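Local coordinates for protein D-aminopeptidase (Burkholderia sp. LK4, PDB 5TZB) that probably hydrolyses peptides by releasing N-terminal residues, beta-amino acids among them, as a beta-aminopeptidase of the Ntn-hydrolase type in peptidase family S58, at residues G46-H51 with T68-A74; I41-P45 with T263-D267. All blocks are in the same frame, centred on the assembly; numbering follows the deposited sequence.

Contact 1: G46-H51 with T68-A74; sequences GVRVGH and TVIEPRA
Arg48 reaches back over the end of the neighbouring strand and holds the carbonyl of Arg73 side-on: NE and NH2 both donate to Arg73 O, each at 2.9 Å, with the oxygen in the guanidinium plane. The chain bends at chi3 (-75°), which brings the guanidinium back over segment 68-74. Glu71 CB lies over one face of the group and Ala74 O over the other, 3.2 Å from CZ. The carboxylate of Glu71 is stacked on the guanidinium, the planes 4° apart; its OE1 is 3.9 Å from Arg48 NH2, a long salt bridge of charge alone, with no N-H directed at it. At the far end His51 ND1 and Thr68 OG1 share a hydrogen bond of 2.7 Å at the ring edge. Gly185 N bonds the same hydroxyl, and His51 NE2 reaches Ala179 O, so the imidazole is held at both nitrogens.

Between these ends runs a regular antiparallel ladder. Arg48 with Glu71 and Gly50 with Val69 are hydrogen-bonded pairs; Val49 with Ile70 and His51 with Thr68 are non-hydrogen-bonded. Val69 CG2 packs 3.5 Å from Gly50 O, beside a residue that has no side chain. On the face carrying Val49 and Ile70, Val47 CG1 meets Ile70 CG2 at 4.0 Å, the two side chains lying side by side.

Together the segments form the open end of the hairpin of strands 48-56 and 63-71. Strand 63-71 continues the sheet through backbone bonds of Thr68 to Tyr113 and Ile70 to Ile111 in strand 111-115, while helix 163-172 packs Ala169 and Leu170 against Val69.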
loop_
_atom_site.group_PDB
_atom_site.type_symbol
_atom_site.label_atom_id
_atom_site.label_comp_id
_atom_site.label_asym_id
_atom_site.label_seq_id
_atom_site.Cartn_x
_atom_site.Cartn_y
_atom_site.Cartn_z
ATOM N N GLY C 46 20.496 -16.792 -17.482
ATOM C CA GLY C 46 20.882 -15.423 -17.773
ATOM C C GLY C 46 21.239 -14.632 -16.529
ATOM O O GLY C 46 21.973 -13.636 -16.604
ATOM N N VAL C 47 20.705 -15.058 -15.387
ATOM C CA VAL C 47 20.966 -14.371 -14.129
ATOM C C VAL C 47 22.411 -14.615 -13.674
ATOM O O VAL C 47 22.906 -15.751 -13.648
ATOM C CB VAL C 47 19.946 -14.812 -13.044
ATOM C CG1 VAL C 47 20.268 -14.194 -11.690
ATOM C CG2 VAL C 47 18.536 -14.443 -13.477
ATOM N N ARG C 48 23.084 -13.533 -13.301
ATOM C CA ARG C 48 24.499 -13.581 -12.955
ATOM C C ARG C 48 24.729 -12.972 -11.565
ATOM O O ARG C 48 24.030 -12.022 -11.180
ATOM C CB ARG C 48 25.335 -12.829 -14.012
ATOM C CG ARG C 48 25.301 -13.417 -15.443
ATOM C CD ARG C 48 25.937 -12.470 -16.472
ATOM N NE ARG C 48 25.089 -11.328 -16.822
ATOM C CZ ARG C 48 25.544 -10.101 -17.059
ATOM N NH1 ARG C 48 26.835 -9.841 -16.928
ATOM N NH2 ARG C 48 24.709 -9.122 -17.386
ATOM N N VAL C 49 25.695 -13.506 -10.820
ATOM C CA VAL C 49 26.001 -12.999 -9.481
ATOM C C VAL C 49 27.496 -12.775 -9.299
ATOM O O VAL C 49 28.312 -13.609 -9.711
ATOM C CB VAL C 49 25.503 -13.964 -8.364
ATOM C CG1 VAL C 49 25.838 -13.407 -6.975
ATOM C CG2 VAL C 49 24.028 -14.183 -8.460
ATOM N N GLY C 50 27.866 -11.651 -8.684
ATOM C CA GLY C 50 29.267 -11.373 -8.390
ATOM C C GLY C 50 29.453 -10.791 -6.997
ATOM O O GLY C 50 28.623 -10.025 -6.531
ATOM N N HIS C 51 30.533 -11.173 -6.323
ATOM C CA HIS C 51 30.842 -10.654 -4.995
ATOM C C HIS C 51 32.119 -9.812 -5.052
ATOM O O HIS C 51 32.992 -10.050 -5.890
ATOM C CB HIS C 51 31.058 -11.774 -3.961
ATOM C CG HIS C 51 29.864 -12.647 -3.712
ATOM N ND1 HIS C 51 28.631 -12.150 -3.343
ATOM C CD2 HIS C 51 29.744 -13.997 -3.687
ATOM C CE1 HIS C 51 27.790 -13.152 -3.158
ATOM N NE2 HIS C 51 28.443 -14.284 -3.351
ATOM N N THR C 68 27.527 -7.292 -3.100
ATOM C CA THR C 68 27.099 -8.361 -3.996
ATOM C C THR C 68 26.230 -7.785 -5.098
ATOM O O THR C 68 25.382 -6.931 -4.831
ATOM C CB THR C 68 26.307 -9.440 -3.249
ATOM O OG1 THR C 68 27.164 -10.077 -2.298
ATOM C CG2 THR C 68 25.771 -10.489 -4.219
ATOM N N VAL C 69 26.440 -8.229 -6.337
ATOM C CA VAL C 69 25.603 -7.762 -7.436
ATOM C C VAL C 69 24.870 -8.917 -8.091
ATOM O O VAL C 69 25.373 -10.047 -8.165
ATOM C CB VAL C 69 26.406 -7.001 -8.519
ATOM C CG1 VAL C 69 26.962 -5.704 -7.969
ATOM C CG2 VAL C 69 27.506 -7.858 -9.064
ATOM N N ILE C 70 23.645 -8.624 -8.508
ATOM C CA ILE C 70 22.845 -9.543 -9.288
ATOM C C ILE C 70 22.562 -8.877 -10.611
ATOM O O ILE C 70 21.990 -7.773 -10.639
ATOM C CB ILE C 70 21.503 -9.887 -8.616
ATOM C CG1 ILE C 70 21.694 -10.338 -7.169
ATOM C CG2 ILE C 70 20.746 -10.941 -9.421
ATOM C CD1 ILE C 70 20.381 -10.402 -6.404
ATOM N N GLU C 71 22.956 -9.530 -11.701
ATOM C CA GLU C 71 22.544 -9.088 -13.033
ATOM C C GLU C 71 21.300 -9.883 -13.405
ATOM O O GLU C 71 21.339 -11.114 -13.387
ATOM C CB GLU C 71 23.647 -9.298 -14.076
ATOM C CG GLU C 71 24.914 -8.492 -13.838
ATOM C CD GLU C 71 24.800 -7.034 -14.283
ATOM O OE1 GLU C 71 23.681 -6.565 -14.603
ATOM O OE2 GLU C 71 25.853 -6.361 -14.341
ATOM N N PRO C 72 20.179 -9.192 -13.686
ATOM C CA PRO C 72 18.951 -9.916 -14.012
ATOM C C PRO C 72 18.961 -10.561 -15.406
ATOM O O PRO C 72 18.131 -11.434 -15.648
ATOM C CB PRO C 72 17.877 -8.825 -13.938
ATOM C CG PRO C 72 18.614 -7.569 -14.262
ATOM C CD PRO C 72 19.955 -7.731 -13.638
ATOM N N ARG C 73 19.850 -10.120 -16.296
ATOM C CA ARG C 73 19.901 -10.609 -17.681
ATOM C C ARG C 73 21.300 -11.067 -18.080
ATOM O O ARG C 73 22.282 -10.791 -17.380
ATOM C CB ARG C 73 19.442 -9.523 -18.665
ATOM C CG ARG C 73 18.004 -9.045 -18.500
ATOM C CD ARG C 73 17.001 -10.069 -19.022
ATOM N NE ARG C 73 15.669 -9.494 -19.163
ATOM C CZ ARG C 73 14.584 -10.190 -19.501
ATOM N NH1 ARG C 73 14.672 -11.494 -19.719
ATOM N NH2 ARG C 73 13.408 -9.586 -19.602
ATOM N N ALA C 74 21.391 -11.770 -19.209
ATOM C CA ALA C 74 22.685 -12.181 -19.738
ATOM C C ALA C 74 23.481 -10.953 -20.163
ATOM O O ALA C 74 24.709 -10.937 -20.066
ATOM C CB ALA C 74 22.513 -13.154 -20.919
#

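Contact 2: I41-P45 with T263-D267; sequences ITDVP and TIATD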
loop_
_atom_site.group_PDB
_atom_site.type_symbol
_atom_site.label_atom_id
_atom_site.label_comp_id
_atom_site.label_asym_id
_atom_site.label_seq_id
_atom_site.Cartn_x
_atom_site.Cartn_y
_atom_site.Cartn_z
ATOM N N ILE C 41 20.243 -18.923 -7.465
ATOM C CA ILE C 41 19.438 -18.001 -8.261
ATOM C C ILE C 41 19.890 -18.031 -9.730
ATOM O O ILE C 41 19.108 -17.744 -10.639
ATOM C CB ILE C 41 19.511 -16.555 -7.686
ATOM C CG1 ILE C 41 18.413 -15.660 -8.292
ATOM C CG2 ILE C 41 20.901 -15.970 -7.881
ATOM C CD1 ILE C 41 18.237 -14.329 -7.581
ATOM N N THR C 42 21.130 -18.443 -9.952
ATOM C CA THR C 42 21.695 -18.545 -11.295
ATOM C C THR C 42 21.089 -19.690 -12.126
ATOM O O THR C 42 21.364 -19.811 -13.320
ATOM C CB THR C 42 23.222 -18.698 -11.217
ATOM O OG1 THR C 42 23.563 -19.745 -10.303
ATOM C CG2 THR C 42 23.833 -17.401 -10.715
ATOM N N ASP C 43 20.246 -20.509 -11.503
ATOM C CA ASP C 43 19.481 -21.515 -12.237
ATOM C C ASP C 43 18.415 -20.855 -13.123
ATOM O O ASP C 43 17.956 -21.448 -14.096
ATOM C CB ASP C 43 18.828 -22.501 -11.274
ATOM C CG ASP C 43 19.813 -23.526 -10.734
ATOM O OD1 ASP C 43 20.735 -23.930 -11.476
ATOM O OD2 ASP C 43 19.683 -23.916 -9.556
ATOM N N VAL C 44 18.039 -19.617 -12.799
ATOM C CA VAL C 44 17.228 -18.812 -13.706
ATOM C C VAL C 44 18.162 -18.351 -14.817
ATOM O O VAL C 44 19.069 -17.559 -14.574
ATOM C CB VAL C 44 16.575 -17.603 -12.989
ATOM C CG1 VAL C 44 15.755 -16.739 -13.963
ATOM C CG2 VAL C 44 15.699 -18.082 -11.830
ATOM N N PRO C 45 17.945 -18.848 -16.046
ATOM C CA PRO C 45 18.914 -18.614 -17.127
ATOM C C PRO C 45 19.214 -17.131 -17.361
ATOM O O PRO C 45 18.294 -16.312 -17.418
ATOM C CB PRO C 45 18.228 -19.235 -18.353
ATOM C CG PRO C 45 17.301 -20.266 -17.783
ATOM C CD PRO C 45 16.791 -19.642 -16.505
ATOM N N THR C 263 16.192 -11.435 -2.844
ATOM C CA THR C 263 15.808 -11.313 -4.241
ATOM C C THR C 263 15.322 -12.669 -4.714
ATOM O O THR C 263 16.006 -13.669 -4.528
ATOM C CB THR C 263 16.949 -10.824 -5.170
ATOM O OG1 THR C 263 17.362 -9.506 -4.792
ATOM C CG2 THR C 263 16.458 -10.762 -6.617
ATOM N N ILE C 264 14.115 -12.689 -5.268
ATOM C CA ILE C 264 13.547 -13.867 -5.905
ATOM C C ILE C 264 13.586 -13.681 -7.417
ATOM O O ILE C 264 13.166 -12.636 -7.917
ATOM C CB ILE C 264 12.094 -14.090 -5.456
ATOM C CG1 ILE C 264 12.055 -14.467 -3.966
ATOM C CG2 ILE C 264 11.420 -15.176 -6.311
ATOM C CD1 ILE C 264 10.641 -14.334 -3.341
ATOM N N ALA C 265 14.087 -14.671 -8.152
ATOM C CA ALA C 265 14.036 -14.595 -9.619
ATOM C C ALA C 265 13.287 -15.790 -10.201
ATOM O O ALA C 265 13.324 -16.908 -9.653
ATOM C CB ALA C 265 15.439 -14.513 -10.211
ATOM N N THR C 266 12.628 -15.568 -11.331
ATOM C CA THR C 266 11.968 -16.671 -12.022
ATOM C C THR C 266 11.925 -16.425 -13.509
ATOM O O THR C 266 11.845 -15.273 -13.946
ATOM C CB THR C 266 10.524 -16.899 -11.524
ATOM O OG1 THR C 266 9.981 -18.050 -12.172
ATOM C CG2 THR C 266 9.628 -15.698 -11.833
ATOM N N ASP C 267 11.951 -17.506 -14.293
ATOM C CA ASP C 267 11.794 -17.359 -15.738
ATOM C C ASP C 267 10.336 -17.498 -16.152
ATOM O O ASP C 267 10.024 -17.445 -17.340
ATOM C CB ASP C 267 12.641 -18.380 -16.506
ATOM C CG ASP C 267 12.303 -19.815 -16.158
ATOM O OD1 ASP C 267 11.569 -20.060 -15.174
ATOM O OD2 ASP C 267 12.799 -20.715 -16.875
#
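Ile41 and Val44 rest on Ala265, the small residue at the middle of the strand segment. From Ile41 CB, which points toward the strand, CG1 runs anti to the backbone N (chi1 -166°) and meets Ala265 CB at 3.7 Å. The extended chain then carries CD1 onward to the methyl's flank, 3.8 Å from Ala265 CB, and on to Thr263, where it lies 3.8 Å from the carbonyl O and 4.1 Å from CG2. Ile41 CG2, the other branch, takes no part in the touch on Ala265.

Val44 approaches further along the strand. Its two methyls touch successive peptides: CG2 sits 3.4 Å from Ala265 O and also touches the Ala265 methyl, while CG1 lies 3.9 Å from Thr266 C and from Asp267 N, at the Thr266-Asp267 peptide. Pro45 adds a looser touch at the exposed end, its CD 4.2 Å from Asp267 OD2, with the two side chains set aslant.

The 3-10 turn 41-43 brings both aliphatic side chains to the same side, and Val44 N closes it by donating to Ile41 O at 3.1 Å. Around the contact, strand 260-266 is bonded through its backbone to strands 213-220 and 298-305, and Leu217 and Phe304 extend the apolar surroundings.

No hydrogen bond crosses between the segments. Polar groups are satisfied elsewhere: Thr263 OG1 by Tyr113 OH, Asp267 OD1 by Thr213 N, and Asp43 by Phe38 N and Ala40 N. Against strand 260-266 the loop is therefore held by van der Waals packing; its hydrogen bonds to the same sheet lie further across, at strand 197-204, where Ile41 N meets Thr200 OG1 and Asp43 OD2 meets Ser202 OG.

Overall arrangement
Contact 2 joins residues far apart in sequence, and contact 1 is nested within the loop it closes. Segment 41-45 runs straight into 46-51, and the contact centres are 10 Å apart. Packing bridges them: Val49 CG2 lies 3.6 Å from Ile41 CG2, two methyls in contact, and Ile70 CD1 comes within 3.5 Å of the hydroxyl oxygen Thr263 OG1. Contact 1 belongs to one mixed sheet and the strand of contact 2 to another, so the side chains between them form part of the layer where the sheets meet. Neither contact touches another subunit of the four-chain assembly; the side chain of Thr266 is about 14 Å from a bound calcium ion, too far to coordinate it.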